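Local coordinates for Ras-related protein Rab-21 (Homo sapiens, PDB 1Z08) that belongs to the Rab branch of the Ras family of small P-loop nucleotide-binding proteins and here holds phosphoaminophosphonic acid-guanylate ester together with a magnesium ion, at residues 22-25 with 31-34; 102-107 with 112-117. The protein carries 1 engineered substitution. All blocks are in the same frame, centred on the assembly; numbering follows the deposited sequence.

Contact 1 (22-25 with 31-34); sequences LVLR and FNDK. With GNP (phosphoaminophosphonic acid-guanylate ester), chain F.
The guanidinium of Arg25 lays one face over CB of Phe31, with Arg25 NH2 3.3 Å from Phe31 CB. Its plane is only 8° from that of the phenyl ring, yet the two groups are shifted past each other, and Arg25 NH2 comes no closer than 4.1 Å to Phe31 CG. Bends at chi2 and chi3 (65° and 83°) carry the arginine off the helix to this place, where NE bonds to Ala150 O and NH1 to Asn29 OD1. Beside it, Leu24 approaches the backbone of the loop, its CD2 4.4 Å from Phe31 N.

The far edge of the Phe31 ring stands nearly perpendicular to the guanine base, and CE1 lies 3.7 Å from C5 of the ligand. Two carbonyls then grip the ribose: Asn32 O accepts from O2' at 2.7 Å, and Asp33 O from O3' at 2.7 Å. The Asp33 carboxylate turns to a salt bridge with Lys151. An aromatic edge on the base, presented by the loop that follows the P-loop helix and leads on to the magnesium-site residue Thr38, is a hallmark of the switch 1 region in Ras-family proteins.

Contact 2 (102-107 with 112-117); sequences KELRKM and ICLCIV
Leu104 and Leu114 supply the closest purely apolar contact between helix and strand, with Leu104 CD1 3.8 Å from Leu114 CD2. The other methyl of the same leucine, CD2, reaches Ile112 CD1 at 4.2 Å, the two side chains crossing at about a right angle. Leu104 thus spreads its two branches over both neighbours, and it also touches Ala82 and Leu84 of the adjoining strand 81-87.

A second kind of packing sets carbon against a flat cation. Leu114 CD1 sits over the centre of the Arg105 guanidinium, 3.5 Å from Arg105 CZ, so a methyl covers one face of the group. The arginine chain gets there by folding at chi2 (-59°), which turns its end from the helix towards the strand.

Polar contacts use the rim of the guanidinium. Arg105 NH1 donates to Ile112 O at 3.0 Å; the bond lies in the carbonyl plane but is bent, with an N-H...O angle of 142°, and the oxygen is 19° out of the guanidinium plane. A water accepts from Arg105 NH2 at 3.1 Å and from Leu114 N at 2.9 Å, and donates weakly to Ile112 O. Val141 O and Gly109 O take further hydrogen bonds from NH2 and NH1.

The guanidinium is therefore fixed in rotation by several carbonyls and a water, with one flat face packed against the Leu114 methyl. This lets a charged group finish an otherwise hydrophobic helix-sheet interface where strand 113-119 begins.

Overall arrangement
Contact 1 is a surface contact at the nucleotide site, whereas contact 2 is buried between helix and sheet; their centres lie 24 Å apart on opposite sides of the chain's centre. No helix or strand is shared. The first folds a loop back on helix 19-28, ahead of strand 42-49; the second joins helix 91-108 to strand 113-119 within a beta-alpha-beta unit of the six-stranded sheet. Each includes an arginine with a carbon group over one guanidinium face. In contact 1, however, its hydrogen bonds go outside the two segments and the ligand engages the loop, while in contact 2 the arginine bonds directly across, beside leucine and isoleucine packing.

Contact 1 (22-25 with 31-34)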
loop_
_atom_site.group_PDB
_atom_site.type_symbol
_atom_site.label_atom_id
_atom_site.label_comp_id
_atom_site.label_asym_id
_atom_site.label_seq_id
_atom_site.Cartn_x
_atom_site.Cartn_y
_atom_site.Cartn_z
ATOM N N LEU A 22 -6.270 -0.454 -5.953
ATOM C CA LEU A 22 -5.158 -1.400 -5.839
ATOM C C LEU A 22 -5.659 -2.779 -5.414
ATOM O O LEU A 22 -5.289 -3.786 -6.016
ATOM C CB LEU A 22 -4.082 -0.890 -4.870
ATOM C CG LEU A 22 -3.193 0.260 -5.371
ATOM C CD1 LEU A 22 -2.383 0.851 -4.230
ATOM C CD2 LEU A 22 -2.273 -0.180 -6.498
ATOM N N VAL A 23 -6.515 -2.810 -4.394
ATOM C CA VAL A 23 -7.044 -4.066 -3.862
ATOM C C VAL A 23 -7.965 -4.750 -4.880
ATOM O O VAL A 23 -7.832 -5.950 -5.139
ATOM C CB VAL A 23 -7.790 -3.859 -2.519
ATOM C CG1 VAL A 23 -8.247 -5.201 -1.944
ATOM C CG2 VAL A 23 -6.906 -3.132 -1.511
ATOM N N LEU A 24 -8.882 -3.982 -5.467
ATOM C CA LEU A 24 -9.815 -4.522 -6.456
ATOM C C LEU A 24 -9.088 -5.134 -7.654
ATOM O O LEU A 24 -9.430 -6.235 -8.090
ATOM C CB LEU A 24 -10.825 -3.459 -6.909
ATOM C CG LEU A 24 -11.866 -3.842 -7.972
ATOM C CD1 LEU A 24 -12.842 -4.907 -7.469
ATOM C CD2 LEU A 24 -12.620 -2.606 -8.443
ATOM N N ARG A 25 -8.082 -4.430 -8.172
ATOM C CA ARG A 25 -7.281 -4.950 -9.279
ATOM C C ARG A 25 -6.562 -6.241 -8.884
ATOM O O ARG A 25 -6.555 -7.204 -9.645
ATOM C CB ARG A 25 -6.276 -3.904 -9.782
ATOM C CG ARG A 25 -5.328 -4.401 -10.878
ATOM C CD ARG A 25 -6.069 -4.745 -12.168
ATOM N NE ARG A 25 -6.317 -3.566 -12.994
ATOM C CZ ARG A 25 -7.073 -3.562 -14.090
ATOM N NH1 ARG A 25 -7.671 -4.676 -14.500
ATOM N NH2 ARG A 25 -7.234 -2.440 -14.778
ATOM N N PHE A 31 -11.177 -2.703 -12.601
ATOM C CA PHE A 31 -10.857 -1.297 -12.331
ATOM C C PHE A 31 -12.010 -0.390 -12.745
ATOM O O PHE A 31 -12.676 -0.638 -13.755
ATOM C CB PHE A 31 -9.560 -0.869 -13.043
ATOM C CG PHE A 31 -9.219 0.597 -12.871
ATOM C CD1 PHE A 31 -8.534 1.041 -11.741
ATOM C CD2 PHE A 31 -9.587 1.532 -13.840
ATOM C CE1 PHE A 31 -8.222 2.396 -11.578
ATOM C CE2 PHE A 31 -9.283 2.890 -13.685
ATOM C CZ PHE A 31 -8.598 3.323 -12.551
ATOM N N ASN A 32 -12.216 0.661 -11.956
ATOM C CA ASN A 32 -13.237 1.674 -12.209
ATOM C C ASN A 32 -12.632 3.069 -12.216
ATOM O O ASN A 32 -11.869 3.421 -11.313
ATOM C CB ASN A 32 -14.317 1.612 -11.127
ATOM C CG ASN A 32 -15.023 0.277 -11.089
ATOM O OD1 ASN A 32 -15.500 -0.214 -12.115
ATOM N ND2 ASN A 32 -15.093 -0.323 -9.904
ATOM N N ASP A 33 -12.972 3.860 -13.233
ATOM C CA ASP A 33 -12.593 5.277 -13.265
ATOM C C ASP A 33 -13.386 6.080 -12.236
ATOM O O ASP A 33 -12.956 7.158 -11.815
ATOM C CB ASP A 33 -12.791 5.879 -14.662
ATOM C CG ASP A 33 -11.591 5.669 -15.578
ATOM O OD1 ASP A 33 -10.433 5.722 -15.104
ATOM O OD2 ASP A 33 -11.807 5.462 -16.787
ATOM N N LYS A 34 -14.548 5.555 -11.848
ATOM C CA LYS A 34 -15.379 6.175 -10.819
ATOM C C LYS A 34 -14.714 6.052 -9.452
ATOM O O LYS A 34 -14.140 5.013 -9.119
ATOM C CB LYS A 34 -16.773 5.537 -10.779
ATOM C CG LYS A 34 -17.763 6.256 -9.858
ATOM C CD LYS A 34 -19.103 5.539 -9.786
ATOM C CE LYS A 34 -20.024 6.223 -8.779
ATOM N NZ LYS A 34 -21.372 5.595 -8.726
HETATM P PG GNP F . -11.299 6.487 -0.693
HETATM O O1G GNP F . -12.174 7.718 -0.628
HETATM O O2G GNP F . -12.049 5.182 -0.771
HETATM O O3G GNP F . -10.382 6.634 0.488
HETATM N N3B GNP F . -10.395 6.573 -2.020
HETATM P PB GNP F . -9.425 5.459 -2.635
HETATM O O1B GNP F . -8.032 5.662 -2.183
HETATM O O2B GNP F . -10.007 4.120 -2.379
HETATM O O3A GNP F . -9.364 5.682 -4.156
HETATM P PA GNP F . -10.102 4.929 -5.278
HETATM O O1A GNP F . -9.491 3.599 -5.475
HETATM O O2A GNP F . -11.576 4.969 -5.115
HETATM O "O5'" GNP F . -9.755 5.751 -6.575
HETATM C "C5'" GNP F . -9.943 7.165 -6.600
HETATM C "C4'" GNP F . -9.836 7.674 -8.026
HETATM O "O4'" GNP F . -8.496 7.446 -8.532
HETATM C "C3'" GNP F . -10.784 7.016 -9.023
HETATM O "O3'" GNP F . -11.214 8.004 -9.939
HETATM C "C2'" GNP F . -9.898 5.948 -9.665
HETATM O "O2'" GNP F . -10.313 5.541 -10.954
HETATM C "C1'" GNP F . -8.564 6.687 -9.725
HETATM N N9 GNP F . -7.409 5.797 -9.804
HETATM C C8 GNP F . -7.048 4.807 -8.918
HETATM N N7 GNP F . -5.963 4.171 -9.265
HETATM C C5 GNP F . -5.578 4.778 -10.457
HETATM C C6 GNP F . -4.473 4.522 -11.312
HETATM O O6 GNP F . -3.578 3.677 -11.176
HETATM N N1 GNP F . -4.445 5.375 -12.421
HETATM C C2 GNP F . -5.383 6.350 -12.675
HETATM N N2 GNP F . -5.207 7.076 -13.788
HETATM N N3 GNP F . -6.418 6.601 -11.884
HETATM C C4 GNP F . -6.460 5.780 -10.801
#

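Contact 2 (102-107 with 112-117)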
loop_
_atom_site.group_PDB
_atom_site.type_symbol
_atom_site.label_atom_id
_atom_site.label_comp_id
_atom_site.label_asym_id
_atom_site.label_seq_id
_atom_site.Cartn_x
_atom_site.Cartn_y
_atom_site.Cartn_z
ATOM N N LYS A 102 5.062 8.052 11.011
ATOM C CA LYS A 102 5.317 8.449 12.397
ATOM C C LYS A 102 4.415 7.707 13.382
ATOM O O LYS A 102 4.888 7.200 14.402
ATOM C CB LYS A 102 5.161 9.961 12.553
ATOM N N GLU A 103 3.124 7.632 13.059
ATOM C CA GLU A 103 2.136 6.958 13.903
ATOM C C GLU A 103 2.352 5.445 13.972
ATOM O O GLU A 103 2.212 4.842 15.040
ATOM C CB GLU A 103 0.721 7.278 13.427
ATOM N N LEU A 104 2.692 4.842 12.834
ATOM C CA LEU A 104 2.921 3.398 12.754
ATOM C C LEU A 104 4.189 2.963 13.493
ATOM O O LEU A 104 4.188 1.939 14.181
ATOM C CB LEU A 104 2.965 2.930 11.294
ATOM C CG LEU A 104 1.644 2.881 10.520
ATOM C CD1 LEU A 104 1.908 2.849 9.028
ATOM C CD2 LEU A 104 0.796 1.686 10.936
ATOM N N ARG A 105 5.259 3.746 13.352
ATOM C CA ARG A 105 6.531 3.445 14.017
ATOM C C ARG A 105 6.445 3.624 15.534
ATOM O O ARG A 105 7.099 2.899 16.287
ATOM C CB ARG A 105 7.678 4.293 13.442
ATOM C CG ARG A 105 8.132 3.921 12.022
ATOM C CD ARG A 105 8.621 2.476 11.909
ATOM N NE ARG A 105 9.305 2.220 10.640
ATOM C CZ ARG A 105 9.338 1.042 10.019
ATOM N NH1 ARG A 105 8.709 -0.012 10.531
ATOM N NH2 ARG A 105 9.987 0.919 8.867
ATOM N N LYS A 106 5.632 4.582 15.976
ATOM C CA LYS A 106 5.392 4.798 17.403
ATOM C C LYS A 106 4.607 3.644 18.029
ATOM O O LYS A 106 4.855 3.267 19.175
ATOM C CB LYS A 106 4.672 6.122 17.630
ATOM N N MET A 107 3.677 3.079 17.263
ATOM C CA MET A 107 2.800 2.019 17.757
ATOM C C MET A 107 3.388 0.616 17.614
ATOM O O MET A 107 3.172 -0.238 18.478
ATOM C CB MET A 107 1.441 2.098 17.072
ATOM N N ILE A 112 6.788 -3.797 11.799
ATOM C CA ILE A 112 5.888 -3.684 10.654
ATOM C C ILE A 112 6.664 -3.364 9.375
ATOM O O ILE A 112 7.503 -2.459 9.354
ATOM C CB ILE A 112 4.749 -2.645 10.909
ATOM C CG1 ILE A 112 3.788 -2.580 9.714
ATOM C CG2 ILE A 112 5.319 -1.266 11.272
ATOM C CD1 ILE A 112 2.408 -2.064 10.047
ATOM N N CYS A 113 6.392 -4.137 8.326
ATOM C CA CYS A 113 6.979 -3.900 7.015
ATOM C C CYS A 113 6.213 -2.782 6.320
ATOM O O CYS A 113 5.025 -2.921 6.019
ATOM C CB CYS A 113 6.954 -5.175 6.169
ATOM S SG CYS A 113 8.050 -6.494 6.754
ATOM N N LEU A 114 6.897 -1.668 6.082
ATOM C CA LEU A 114 6.270 -0.499 5.473
ATOM C C LEU A 114 6.522 -0.437 3.971
ATOM O O LEU A 114 7.632 -0.709 3.508
ATOM C CB LEU A 114 6.762 0.793 6.137
ATOM C CG LEU A 114 6.452 1.061 7.616
ATOM C CD1 LEU A 114 6.899 2.472 7.979
ATOM C CD2 LEU A 114 4.976 0.877 7.931
ATOM N N CYS A 115 5.473 -0.095 3.226
ATOM C CA CYS A 115 5.564 0.169 1.793
ATOM C C CYS A 115 5.084 1.587 1.524
ATOM O O CYS A 115 4.009 1.981 1.979
ATOM C CB CYS A 115 4.699 -0.810 0.993
ATOM S SG CYS A 115 5.062 -2.547 1.263
ATOM N N ILE A 116 5.890 2.355 0.797
ATOM C CA ILE A 116 5.469 3.666 0.310
ATOM C C ILE A 116 5.236 3.526 -1.191
ATOM O O ILE A 116 6.149 3.189 -1.946
ATOM C CB ILE A 116 6.486 4.782 0.663
ATOM C CG1 ILE A 116 6.675 4.837 2.187
ATOM C CG2 ILE A 116 6.010 6.134 0.129
ATOM C CD1 ILE A 116 7.718 5.810 2.665
ATOM N N VAL A 117 3.993 3.752 -1.605
ATOM C CA VAL A 117 3.558 3.388 -2.951
ATOM C C VAL A 117 3.068 4.594 -3.750
ATOM O O VAL A 117 2.066 5.224 -3.402
ATOM C CB VAL A 117 2.477 2.275 -2.914
ATOM C CG1 VAL A 117 2.059 1.871 -4.327
ATOM C CG2 VAL A 117 2.990 1.051 -2.153
HETATM O O HOH W 1 9.644 -1.441 6.878
#